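Local coordinates for protein Na Glutathione S-transferase 2 (Necator americanus, PDB 2ON5) that binds glutathione and, as a dimeric glutathione S-transferase of a human hookworm, probably conjugates it to electrophilic compounds, at residues R19-L24 / I191-W197; P52-E56 / I67-L71; G76-K80 / S152-A156. One frame throughout, in Å; residues are numbered along the deposited sequence.

Interaction 1: residues R19-L24 / I191-W197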
loop_
_atom_site.group_PDB
_atom_site.type_symbol
_atom_site.label_atom_id
_atom_site.label_comp_id
_atom_site.label_asym_id
_atom_site.label_seq_id
_atom_site.Cartn_x
_atom_site.Cartn_y
_atom_site.Cartn_z
ATOM N N ARG A 19 13.115 2.679 -10.903
ATOM C CA ARG A 19 14.276 2.822 -11.785
ATOM C C ARG A 19 15.067 1.487 -11.865
ATOM O O ARG A 19 15.685 1.185 -12.889
ATOM C CB ARG A 19 15.198 3.948 -11.319
ATOM C CG ARG A 19 14.536 5.313 -11.245
ATOM C CD ARG A 19 15.583 6.430 -11.109
ATOM N NE ARG A 19 14.972 7.722 -10.839
ATOM C CZ ARG A 19 14.991 8.329 -9.662
ATOM N NH1 ARG A 19 15.551 7.716 -8.632
ATOM N NH2 ARG A 19 14.420 9.527 -9.514
ATOM N N GLN A 20 15.065 0.723 -10.782
ATOM C CA GLN A 20 15.866 -0.513 -10.733
ATOM C C GLN A 20 15.139 -1.634 -11.441
ATOM O O GLN A 20 15.776 -2.515 -11.977
ATOM C CB GLN A 20 16.251 -0.910 -9.301
ATOM C CG GLN A 20 17.301 0.085 -8.736
ATOM C CD GLN A 20 17.660 -0.126 -7.277
ATOM O OE1 GLN A 20 18.317 0.728 -6.665
ATOM N NE2 GLN A 20 17.224 -1.252 -6.701
ATOM N N ILE A 21 13.816 -1.593 -11.427
ATOM C CA ILE A 21 13.026 -2.527 -12.257
ATOM C C ILE A 21 13.360 -2.314 -13.740
ATOM O O ILE A 21 13.610 -3.285 -14.482
ATOM C CB ILE A 21 11.532 -2.368 -12.025
ATOM C CG1 ILE A 21 11.174 -2.854 -10.600
ATOM C CG2 ILE A 21 10.747 -3.094 -13.165
ATOM C CD1 ILE A 21 9.745 -2.409 -10.104
ATOM N N PHE A 22 13.404 -1.051 -14.168
ATOM C CA PHE A 22 13.756 -0.766 -15.581
ATOM C C PHE A 22 15.146 -1.277 -15.927
ATOM O O PHE A 22 15.354 -1.846 -17.007
ATOM C CB PHE A 22 13.678 0.732 -15.914
ATOM C CG PHE A 22 12.285 1.266 -16.093
ATOM C CD1 PHE A 22 11.443 0.763 -17.079
ATOM C CD2 PHE A 22 11.836 2.337 -15.311
ATOM C CE1 PHE A 22 10.168 1.269 -17.258
ATOM C CE2 PHE A 22 10.545 2.883 -15.511
ATOM C CZ PHE A 22 9.717 2.336 -16.474
ATOM N N ALA A 23 16.108 -1.041 -15.032
ATOM C CA ALA A 23 17.481 -1.519 -15.218
ATOM C C ALA A 23 17.549 -3.029 -15.343
ATOM O O ALA A 23 18.183 -3.538 -16.251
ATOM C CB ALA A 23 18.384 -1.027 -14.073
ATOM N N LEU A 24 16.894 -3.750 -14.433
ATOM C CA LEU A 24 16.878 -5.216 -14.498
ATOM C C LEU A 24 16.244 -5.748 -15.785
ATOM O O LEU A 24 16.629 -6.806 -16.296
ATOM C CB LEU A 24 16.142 -5.809 -13.291
ATOM C CG LEU A 24 16.854 -5.644 -11.937
ATOM C CD1 LEU A 24 16.018 -6.204 -10.816
ATOM C CD2 LEU A 24 18.216 -6.302 -11.981
ATOM N N ILE A 191 23.537 -8.149 -8.351
ATOM C CA ILE A 191 22.951 -8.614 -9.614
ATOM C C ILE A 191 23.516 -7.685 -10.703
ATOM O O ILE A 191 23.422 -6.479 -10.570
ATOM C CB ILE A 191 21.405 -8.556 -9.595
ATOM C CG1 ILE A 191 20.846 -9.530 -8.535
ATOM C CG2 ILE A 191 20.860 -8.779 -11.029
ATOM C CD1 ILE A 191 19.348 -9.346 -8.194
ATOM N N PRO A 192 24.144 -8.250 -11.759
ATOM C CA PRO A 192 24.901 -7.413 -12.706
ATOM C C PRO A 192 24.215 -6.152 -13.237
ATOM O O PRO A 192 24.820 -5.088 -13.145
ATOM C CB PRO A 192 25.251 -8.391 -13.820
ATOM C CG PRO A 192 25.424 -9.681 -13.079
ATOM C CD PRO A 192 24.255 -9.677 -12.127
ATOM N N ALA A 193 22.987 -6.248 -13.760
ATOM C CA ALA A 193 22.314 -5.049 -14.307
ATOM C C ALA A 193 22.030 -3.976 -13.236
ATOM O O ALA A 193 22.050 -2.775 -13.510
ATOM C CB ALA A 193 21.038 -5.425 -15.061
ATOM N N LEU A 194 21.788 -4.424 -12.012
ATOM C CA LEU A 194 21.594 -3.514 -10.897
ATOM C C LEU A 194 22.926 -2.901 -10.461
ATOM O O LEU A 194 22.997 -1.699 -10.220
ATOM C CB LEU A 194 20.908 -4.235 -9.724
ATOM C CG LEU A 194 20.527 -3.368 -8.520
ATOM C CD1 LEU A 194 19.876 -2.035 -8.950
ATOM C CD2 LEU A 194 19.594 -4.156 -7.551
ATOM N N LYS A 195 23.970 -3.727 -10.372
ATOM C CA LYS A 195 25.305 -3.239 -9.978
ATOM C C LYS A 195 25.757 -2.133 -10.940
ATOM O O LYS A 195 26.268 -1.093 -10.508
ATOM C CB LYS A 195 26.315 -4.381 -9.972
ATOM C CG LYS A 195 27.695 -3.992 -9.434
ATOM C CD LYS A 195 28.595 -5.206 -9.379
ATOM C CE LYS A 195 30.020 -4.787 -9.011
ATOM N NZ LYS A 195 30.816 -5.950 -8.532
ATOM N N LYS A 196 25.506 -2.340 -12.228
ATOM C CA LYS A 196 25.851 -1.332 -13.234
ATOM C C LYS A 196 25.059 -0.043 -13.021
ATOM O O LYS A 196 25.633 1.048 -13.057
ATOM C CB LYS A 196 25.634 -1.872 -14.650
ATOM C CG LYS A 196 26.008 -0.878 -15.762
ATOM C CD LYS A 196 26.016 -1.592 -17.096
ATOM C CE LYS A 196 26.009 -0.612 -18.281
ATOM N NZ LYS A 196 25.747 -1.398 -19.512
ATOM N N TRP A 197 23.750 -0.159 -12.784
ATOM C CA TRP A 197 22.905 1.028 -12.504
ATOM C C TRP A 197 23.396 1.793 -11.263
ATOM O O TRP A 197 23.445 3.020 -11.259
ATOM C CB TRP A 197 21.410 0.667 -12.339
ATOM C CG TRP A 197 20.576 1.832 -11.767
ATOM C CD1 TRP A 197 19.968 1.886 -10.543
ATOM C CD2 TRP A 197 20.302 3.104 -12.404
ATOM N NE1 TRP A 197 19.321 3.107 -10.380
ATOM C CE2 TRP A 197 19.520 3.868 -11.505
ATOM C CE3 TRP A 197 20.657 3.667 -13.637
ATOM C CZ2 TRP A 197 19.073 5.172 -11.811
ATOM C CZ3 TRP A 197 20.200 4.970 -13.948
ATOM C CH2 TRP A 197 19.426 5.706 -13.029
#
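The indole of W197 is the broad flat group here, and carbons of R19, Q20 and A23 all come to it obliquely. R19 CD meets W197 CZ2 at 3.8 Å. Q20 CG meets W197 CD1 at 3.7 Å. R19 reaches the ring with its CB and CD, and its guanidinium points past the indole, in salt bridges to D31 and E16. E16 also accepts from W197 NE1. One carboxylate thus holds both the arginine and the ring. W197 has CG anti to its backbone N (chi1 168°), which carries the indole beside R19 and Q20. Nearer the backbone, A23 CB touches W197 CB at 3.9 Å, and A193 CB sits 3.6 Å from A23 O. L194 CD1 presses closely on Q20 CG, at 3.3 Å. L24 CD2 lies against I191 CG2, at 3.7 Å, and its chain crosses I191 at about a right angle. The axes of the segments 19-24 and 192-197 come within 8.7 Å, an approach that the small A23 and A193 allow. This is part of the interface between the thioredoxin-like and helical domains. Its direct contacts are packing, mostly between carbons, and the polar groups of R19 and W197 find acidic partners outside the two segments.

Interaction 2: residues P52-E56 / I67-L71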
loop_
_atom_site.group_PDB
_atom_site.type_symbol
_atom_site.label_atom_id
_atom_site.label_comp_id
_atom_site.label_asym_id
_atom_site.label_seq_id
_atom_site.Cartn_x
_atom_site.Cartn_y
_atom_site.Cartn_z
ATOM N N PRO A 52 6.076 9.714 -7.166
ATOM C CA PRO A 52 6.343 9.516 -8.606
ATOM C C PRO A 52 5.097 9.277 -9.464
ATOM O O PRO A 52 4.071 8.773 -8.966
ATOM C CB PRO A 52 7.246 8.272 -8.626
ATOM C CG PRO A 52 6.721 7.432 -7.401
ATOM C CD PRO A 52 6.429 8.523 -6.358
ATOM N N VAL A 53 5.194 9.611 -10.751
ATOM C CA VAL A 53 4.155 9.242 -11.718
ATOM C C VAL A 53 4.828 8.646 -12.950
ATOM O O VAL A 53 5.816 9.217 -13.465
ATOM C CB VAL A 53 3.279 10.457 -12.139
ATOM C CG1 VAL A 53 2.293 10.101 -13.299
ATOM C CG2 VAL A 53 2.520 10.977 -10.945
ATOM N N LEU A 54 4.291 7.504 -13.388
ATOM C CA LEU A 54 4.729 6.840 -14.612
ATOM C C LEU A 54 3.815 7.271 -15.768
ATOM O O LEU A 54 2.605 7.385 -15.598
ATOM C CB LEU A 54 4.691 5.295 -14.471
ATOM C CG LEU A 54 5.080 4.457 -15.717
ATOM C CD1 LEU A 54 6.599 4.492 -15.949
ATOM C CD2 LEU A 54 4.607 3.013 -15.644
ATOM N N GLU A 55 4.396 7.503 -16.939
ATOM C CA GLU A 55 3.605 7.578 -18.164
ATOM C C GLU A 55 3.985 6.441 -19.079
ATOM O O GLU A 55 5.173 6.195 -19.303
ATOM C CB GLU A 55 3.781 8.910 -18.885
ATOM C CG GLU A 55 2.847 9.958 -18.370
ATOM C CD GLU A 55 2.945 11.292 -19.114
ATOM O OE1 GLU A 55 3.256 11.305 -20.321
ATOM O OE2 GLU A 55 2.711 12.322 -18.467
ATOM N N GLU A 56 2.992 5.709 -19.564
ATOM C CA GLU A 56 3.261 4.700 -20.588
ATOM C C GLU A 56 2.469 5.099 -21.826
ATOM O O GLU A 56 1.239 5.107 -21.802
ATOM C CB GLU A 56 2.887 3.278 -20.151
ATOM C CG GLU A 56 3.192 2.233 -21.277
ATOM C CD GLU A 56 2.660 0.826 -21.015
ATOM O OE1 GLU A 56 2.665 0.357 -19.872
ATOM O OE2 GLU A 56 2.219 0.171 -21.983
ATOM N N ILE A 67 2.910 1.539 -9.389
ATOM C CA ILE A 67 3.867 1.585 -10.496
ATOM C C ILE A 67 4.852 0.418 -10.424
ATOM O O ILE A 67 5.110 -0.232 -11.436
ATOM C CB ILE A 67 4.662 2.927 -10.498
ATOM C CG1 ILE A 67 3.696 4.087 -10.783
ATOM C CG2 ILE A 67 5.789 2.865 -11.589
ATOM C CD1 ILE A 67 4.255 5.495 -10.340
ATOM N N ALA A 68 5.433 0.174 -9.245
ATOM C CA ALA A 68 6.405 -0.908 -9.112
ATOM C C ALA A 68 5.786 -2.251 -9.499
ATOM O O ALA A 68 6.409 -3.039 -10.218
ATOM C CB ALA A 68 6.982 -0.984 -7.670
ATOM N N ARG A 69 4.572 -2.507 -9.016
ATOM C CA ARG A 69 3.905 -3.818 -9.251
ATOM C C ARG A 69 3.566 -3.978 -10.745
ATOM O O ARG A 69 3.787 -5.036 -11.328
ATOM C CB ARG A 69 2.612 -3.940 -8.443
ATOM C CG ARG A 69 1.877 -5.323 -8.573
ATOM C CD ARG A 69 0.629 -5.409 -7.649
ATOM N NE ARG A 69 1.040 -5.108 -6.286
ATOM C CZ ARG A 69 0.839 -3.956 -5.649
ATOM N NH1 ARG A 69 0.144 -2.972 -6.203
ATOM N NH2 ARG A 69 1.340 -3.795 -4.436
ATOM N N TYR A 70 3.009 -2.922 -11.328
ATOM C CA TYR A 70 2.664 -2.919 -12.765
ATOM C C TYR A 70 3.858 -3.314 -13.674
ATOM O O TYR A 70 3.756 -4.211 -14.524
ATOM C CB TYR A 70 2.120 -1.544 -13.168
ATOM C CG TYR A 70 1.853 -1.446 -14.670
ATOM C CD1 TYR A 70 0.833 -2.205 -15.251
ATOM C CD2 TYR A 70 2.657 -0.652 -15.497
ATOM C CE1 TYR A 70 0.585 -2.160 -16.610
ATOM C CE2 TYR A 70 2.414 -0.576 -16.893
ATOM C CZ TYR A 70 1.390 -1.355 -17.435
ATOM O OH TYR A 70 1.126 -1.329 -18.791
ATOM N N LEU A 71 4.986 -2.625 -13.498
ATOM C CA LEU A 71 6.224 -2.966 -14.218
ATOM C C LEU A 71 6.816 -4.317 -13.819
ATOM O O LEU A 71 7.326 -5.057 -14.677
ATOM C CB LEU A 71 7.274 -1.852 -14.079
ATOM C CG LEU A 71 6.825 -0.464 -14.520
ATOM C CD1 LEU A 71 7.755 0.613 -13.980
ATOM C CD2 LEU A 71 6.595 -0.354 -16.060
#
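L54 and I67 form the tightly packed part of this contact. L54 CB lies 3.9 Å from I67 CG2. I67 CD1 reaches the strand backbone, 3.7 Å from L54 N and 3.6 Å from P52 O. With chi1 at 178°, L54 swings CG opposite its own N, and CD2 then points at the helix, where it meets L71 CD2 tip to tip at 3.9 Å. The fit is slacker at Y70, whose CD2 is 4.2 Å from L54 CD2. The more open side is at E56, which is partly exposed. There Y70 OH donates a short bond of 2.5 Å to E56 OE1, on the syn side and 22° out of the carboxylate plane. Carboxylate and ring are nearly coplanar, with OE1 at the ring edge. K74 adds weak polar contacts to both groups, which would probably favour a charged E56. P52 follows a cis peptide bond, as in the cis-proline loop of thioredoxin-like folds, and it touches glutathione. F83 of the second subunit meets the Y70 ring edge-to-face. Strand 53-56 runs between strands 4-9 and 59-62, and helix 64-75 covers one face of that sheet, with F22, I21 and I18 of helix 16-25 packed alongside.

Interaction 3: residues G76-K80 / S152-A156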
loop_
_atom_site.group_PDB
_atom_site.type_symbol
_atom_site.label_atom_id
_atom_site.label_comp_id
_atom_site.label_asym_id
_atom_site.label_seq_id
_atom_site.Cartn_x
_atom_site.Cartn_y
_atom_site.Cartn_z
ATOM N N GLY A 76 8.750 -9.517 -14.946
ATOM C CA GLY A 76 9.100 -10.797 -14.321
ATOM C C GLY A 76 9.672 -10.691 -12.920
ATOM O O GLY A 76 10.373 -11.605 -12.489
ATOM N N PHE A 77 9.348 -9.597 -12.209
ATOM C CA PHE A 77 9.840 -9.352 -10.835
ATOM C C PHE A 77 8.736 -9.238 -9.771
ATOM O O PHE A 77 8.938 -8.631 -8.728
ATOM C CB PHE A 77 10.698 -8.090 -10.815
ATOM C CG PHE A 77 11.753 -8.101 -11.873
ATOM C CD1 PHE A 77 12.786 -9.041 -11.822
ATOM C CD2 PHE A 77 11.677 -7.247 -12.939
ATOM C CE1 PHE A 77 13.751 -9.095 -12.832
ATOM C CE2 PHE A 77 12.635 -7.288 -13.957
ATOM C CZ PHE A 77 13.661 -8.215 -13.895
ATOM N N ALA A 78 7.564 -9.786 -10.066
ATOM C CA ALA A 78 6.410 -9.645 -9.164
ATOM C C ALA A 78 6.190 -10.889 -8.287
ATOM O O ALA A 78 5.342 -10.873 -7.390
ATOM C CB ALA A 78 5.115 -9.378 -9.971
ATOM N N GLY A 79 6.903 -11.971 -8.581
ATOM C CA GLY A 79 6.564 -13.293 -8.007
ATOM C C GLY A 79 6.311 -14.316 -9.089
ATOM O O GLY A 79 5.888 -13.965 -10.204
ATOM N N LYS A 80 6.540 -15.585 -8.767
ATOM C CA LYS A 80 6.532 -16.669 -9.801
ATOM C C LYS A 80 5.136 -17.304 -10.022
ATOM O O LYS A 80 4.881 -17.893 -11.082
ATOM C CB LYS A 80 7.609 -17.714 -9.453
ATOM C CG LYS A 80 7.699 -18.975 -10.353
ATOM C CD LYS A 80 8.900 -19.894 -9.934
ATOM C CE LYS A 80 8.813 -21.254 -10.677
ATOM N NZ LYS A 80 9.299 -22.429 -9.845
ATOM N N SER A 152 13.823 -16.064 -6.560
ATOM C CA SER A 152 14.396 -15.036 -7.424
ATOM C C SER A 152 14.017 -13.613 -6.968
ATOM O O SER A 152 13.108 -13.451 -6.151
ATOM C CB SER A 152 13.978 -15.280 -8.883
ATOM O OG SER A 152 12.574 -15.211 -9.018
ATOM N N VAL A 153 14.737 -12.610 -7.480
ATOM C CA VAL A 153 14.551 -11.203 -7.053
ATOM C C VAL A 153 13.159 -10.676 -7.400
ATOM O O VAL A 153 12.636 -10.945 -8.487
ATOM C CB VAL A 153 15.674 -10.257 -7.597
ATOM C CG1 VAL A 153 15.569 -10.044 -9.133
ATOM C CG2 VAL A 153 15.676 -8.902 -6.835
ATOM N N THR A 154 12.555 -9.948 -6.459
ATOM C CA THR A 154 11.277 -9.292 -6.694
ATOM C C THR A 154 11.348 -7.818 -6.297
ATOM O O THR A 154 12.329 -7.373 -5.689
ATOM C CB THR A 154 10.095 -9.945 -5.910
ATOM O OG1 THR A 154 10.256 -9.696 -4.518
ATOM C CG2 THR A 154 9.988 -11.432 -6.217
ATOM N N TYR A 155 10.301 -7.063 -6.608
ATOM C CA TYR A 155 10.345 -5.629 -6.245
ATOM C C TYR A 155 10.404 -5.404 -4.730
ATOM O O TYR A 155 10.878 -4.357 -4.265
ATOM C CB TYR A 155 9.232 -4.827 -6.934
ATOM C CG TYR A 155 7.853 -5.017 -6.352
ATOM C CD1 TYR A 155 7.415 -4.189 -5.325
ATOM C CD2 TYR A 155 6.984 -6.013 -6.823
ATOM C CE1 TYR A 155 6.151 -4.348 -4.755
ATOM C CE2 TYR A 155 5.696 -6.176 -6.255
ATOM C CZ TYR A 155 5.306 -5.336 -5.216
ATOM O OH TYR A 155 4.074 -5.455 -4.620
ATOM N N ALA A 156 9.939 -6.382 -3.949
ATOM C CA ALA A 156 10.070 -6.250 -2.501
ATOM C C ALA A 156 11.567 -6.285 -2.093
ATOM O O ALA A 156 11.976 -5.536 -1.207
ATOM C CB ALA A 156 9.257 -7.336 -1.771
#
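Backbone polar contacts between F77 and Y155 lead this contact. Y155 N donates to F77 O at 3.0 Å, with an N-H...O angle of 143°. The donor lies nearly along the C=O axis. The same oxygen takes a CA-H...O contact from T154 CA at 3.2 Å. F77 O therefore has two partners at the start of helix 155-168. The capping bonds come next. T154 is the N-cap, and its OG1 accepts a weak bond of 3.4 Å from A156 N. OG1 sits between the backbone N and the carbonyl carbon (chi1 69°), which turns it to the helix end. D157 accepts from T154 N in return. This T-x-x-D sequence matches the N-capping box known at this helix in glutathione transferases. The segment 76-80 comes from the linker between helices 64-75 and 82-101, so a linker carbonyl takes up the first N-H of a helix of the C-terminal domain. Packing contacts complete the set. F77 CD1 and V153 CG1 are the apolar pair, 4.0 Å apart, and V153 O stands at the ring edge, in plane, 3.8 Å from F77 CD1. T154 CG2 rests 3.9 Å from G79 N. The ring of Y155 turns its edge to the linker, with CD2 4.4 Å from A78 CA. The phenol OH of Y155 bonds to D89, while S72, V88 and A92 pack round its side chain.

From the N terminus, helix 16-25 comes first and opens the longest loop. Interaction 2 closes next, a short hop of ten residues between strand 53-56 and helix 64-75, inside the N-terminal domain. Interaction 3 follows in series. It starts in the linker after that helix and closes at the start of helix 155-168. Interaction 1 closes last, on helix 192-200, so both others nest within its loop. Interaction 1 joins the two domains, and interaction 3 ties the linker between them to the C-terminal domain. They meet where L24 packs on F77 and I191 on V153. I21 and F22 carry helix 16-25 on to L71 of interaction 2. A68 touches the Y155 ring, linking interactions 2 and 3.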